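Local coordinates for F1 capsule-anchoring protein (PDB 2XET) that serves as the outer-membrane usher Caf1A of Yersinia pestis, whose C-terminal domain is important for assembly of the F1 capsular antigen, at residues 4-9 and 65-70. Residues are numbered along the deposited sequence; the frame is centred on the assembly and turned at random.
Sequences LFLHLK and SNVVLP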
loop_
_atom_site.group_PDB
_atom_site.type_symbol
_atom_site.label_atom_id
_atom_site.label_comp_id
_atom_site.label_asym_id
_atom_site.label_seq_id
_atom_site.Cartn_x
_atom_site.Cartn_y
_atom_site.Cartn_z
ATOM N N LEU A 4 -9.651 -2.938 1.901
ATOM C CA LEU A 4 -9.139 -3.590 0.702
ATOM C C LEU A 4 -7.897 -4.417 0.938
ATOM O O LEU A 4 -7.121 -4.132 1.858
ATOM C CB LEU A 4 -8.848 -2.543 -0.378
ATOM C CG LEU A 4 -7.449 -1.921 -0.335
ATOM C CD1 LEU A 4 -7.089 -1.461 -1.740
ATOM C CD2 LEU A 4 -7.479 -0.793 0.646
ATOM N N PHE A 5 -7.738 -5.425 0.080
ATOM C CA PHE A 5 -6.502 -6.168 -0.106
ATOM C C PHE A 5 -5.782 -5.430 -1.234
ATOM O O PHE A 5 -6.357 -5.267 -2.338
ATOM C CB PHE A 5 -6.790 -7.597 -0.580
ATOM C CG PHE A 5 -7.479 -8.458 0.458
ATOM C CD1 PHE A 5 -6.730 -9.217 1.360
ATOM C CD2 PHE A 5 -8.869 -8.505 0.526
ATOM C CE1 PHE A 5 -7.369 -10.007 2.323
ATOM C CE2 PHE A 5 -9.512 -9.284 1.495
ATOM C CZ PHE A 5 -8.757 -10.032 2.390
ATOM N N LEU A 6 -4.550 -5.000 -0.972
ATOM C CA LEU A 6 -3.764 -4.287 -1.981
ATOM C C LEU A 6 -2.506 -5.052 -2.385
ATOM O O LEU A 6 -1.635 -5.314 -1.546
ATOM C CB LEU A 6 -3.376 -2.901 -1.444
ATOM C CG LEU A 6 -2.641 -1.968 -2.399
ATOM C CD1 LEU A 6 -3.533 -1.608 -3.591
ATOM C CD2 LEU A 6 -2.197 -0.720 -1.637
ATOM N N HIS A 7 -2.443 -5.460 -3.657
ATOM C CA HIS A 7 -1.280 -6.169 -4.158
ATOM C C HIS A 7 -0.310 -5.156 -4.712
ATOM O O HIS A 7 -0.643 -4.433 -5.648
ATOM C CB HIS A 7 -1.670 -7.167 -5.273
ATOM C CG HIS A 7 -0.547 -8.045 -5.723
ATOM N ND1 HIS A 7 -0.532 -8.647 -6.966
ATOM C CD2 HIS A 7 0.593 -8.437 -5.101
ATOM C CE1 HIS A 7 0.574 -9.360 -7.095
ATOM N NE2 HIS A 7 1.275 -9.249 -5.981
ATOM N N LEU A 8 0.874 -5.087 -4.109
ATOM C CA LEU A 8 1.889 -4.116 -4.498
ATOM C C LEU A 8 2.980 -4.778 -5.310
ATOM O O LEU A 8 3.370 -5.887 -5.006
ATOM C CB LEU A 8 2.505 -3.482 -3.237
ATOM C CG LEU A 8 1.584 -2.584 -2.408
ATOM C CD1 LEU A 8 2.158 -2.455 -0.989
ATOM C CD2 LEU A 8 1.405 -1.205 -3.061
ATOM N N LYS A 9 3.485 -4.092 -6.334
ATOM C CA LYS A 9 4.689 -4.554 -7.036
ATOM C C LYS A 9 5.551 -3.318 -7.277
ATOM O O LYS A 9 5.004 -2.249 -7.576
ATOM C CB LYS A 9 4.336 -5.255 -8.355
ATOM C CG LYS A 9 5.526 -5.948 -9.030
ATOM C CD LYS A 9 5.129 -6.839 -10.209
ATOM C CE LYS A 9 4.238 -6.083 -11.199
ATOM N NZ LYS A 9 4.017 -6.780 -12.488
ATOM N N SER A 65 2.859 4.796 -3.545
ATOM C CA SER A 65 1.696 4.339 -4.313
ATOM C C SER A 65 0.457 5.214 -4.064
ATOM O O SER A 65 0.233 5.690 -2.952
ATOM C CB SER A 65 1.330 2.895 -3.883
ATOM O OG SER A 65 2.303 1.952 -4.294
ATOM N N ASN A 66 -0.368 5.395 -5.099
ATOM C CA ASN A 66 -1.725 5.928 -4.891
ATOM C C ASN A 66 -2.721 4.782 -4.696
ATOM O O ASN A 66 -2.592 3.713 -5.314
ATOM C CB ASN A 66 -2.171 6.791 -6.076
ATOM C CG ASN A 66 -1.288 8.022 -6.273
ATOM O OD1 ASN A 66 -0.851 8.658 -5.306
ATOM N ND2 ASN A 66 -1.018 8.357 -7.533
ATOM N N VAL A 67 -3.686 4.990 -3.812
ATOM C CA VAL A 67 -4.707 3.972 -3.517
ATOM C C VAL A 67 -6.085 4.596 -3.782
ATOM O O VAL A 67 -6.560 5.427 -3.004
ATOM C CB VAL A 67 -4.609 3.446 -2.052
ATOM C CG1 VAL A 67 -5.573 2.273 -1.826
ATOM C CG2 VAL A 67 -3.174 2.975 -1.726
ATOM N N VAL A 68 -6.702 4.186 -4.893
ATOM C CA VAL A 68 -7.984 4.746 -5.347
ATOM C C VAL A 68 -9.040 3.645 -5.286
ATOM O O VAL A 68 -8.902 2.624 -5.949
ATOM C CB VAL A 68 -7.880 5.318 -6.788
ATOM C CG1 VAL A 68 -9.236 5.879 -7.266
ATOM C CG2 VAL A 68 -6.793 6.406 -6.851
ATOM N N LEU A 69 -10.049 3.843 -4.443
ATOM C CA LEU A 69 -11.126 2.881 -4.258
ATOM C C LEU A 69 -12.271 3.226 -5.181
ATOM O O LEU A 69 -12.502 4.414 -5.467
ATOM C CB LEU A 69 -11.658 2.935 -2.822
ATOM C CG LEU A 69 -10.663 2.590 -1.708
ATOM C CD1 LEU A 69 -11.360 2.736 -0.364
ATOM C CD2 LEU A 69 -10.105 1.196 -1.885
ATOM N N PRO A 70 -13.013 2.199 -5.641
ATOM C CA PRO A 70 -14.271 2.458 -6.337
ATOM C C PRO A 70 -15.241 3.294 -5.479
ATOM O O PRO A 70 -15.089 3.351 -4.273
ATOM C CB PRO A 70 -14.827 1.045 -6.579
ATOM C CG PRO A 70 -13.590 0.168 -6.655
ATOM C CD PRO A 70 -12.690 0.758 -5.589
#
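Val67 sets CG1 opposite its main-chain N (chi1 -173°) and leaves CG2 beside that N, and with this rotation its two methyls go to different leucines. Val67 CG2 reaches Leu6 CD2 at 3.8 Å, and CG1 is left to meet Leu4 CD1 at 4.0 Å. The valine thus spreads its two methyls between two leucines of the facing strand, one to each. Leu4 holds its CG between its own N and carbonyl carbon (chi1 88°), an uncommon setting for leucine, and its CD1 also touches Leu69 CD2, at 4.0 Å. Leu4 runs at a slant to both Val67 and Leu69, as Leu6 does to Val67. Farther along, Leu8 CD2 lies 3.5 Å from Ser65 OG, a van der Waals contact with a hydroxyl whose hydrogen-bonding partner is the carbonyl oxygen of Thr84 on strand 79-87.

The axes of segments 4-9 and 65-68, on strands 2-10 and 62-68, run nearly antiparallel, at 156°, and approach to 10.0 Å. Leu4, Leu6, Ser65 and Val67 point toward the opposing segment, and the side chains meet directly. Strand 79-87 bonds through its backbone to Phe5 and His7 and lies between the two strands in sheet order; that they nevertheless turn side chains to each other shows the sheet curling strongly here, consistent with a transthyretin-clan beta-sandwich. Ile51 of strand 48-54 touches Leu6, Ser65 and Val67, whereas Leu42 and Leu45 of strand 39-45 pack on Leu4.

All six touching residues are buried. Their contact is aliphatic apart from the serine hydroxyl, which is satisfied by a main-chain carbonyl, so the two strands pack here through dispersion and the exclusion of water, without polar bonds between the segments.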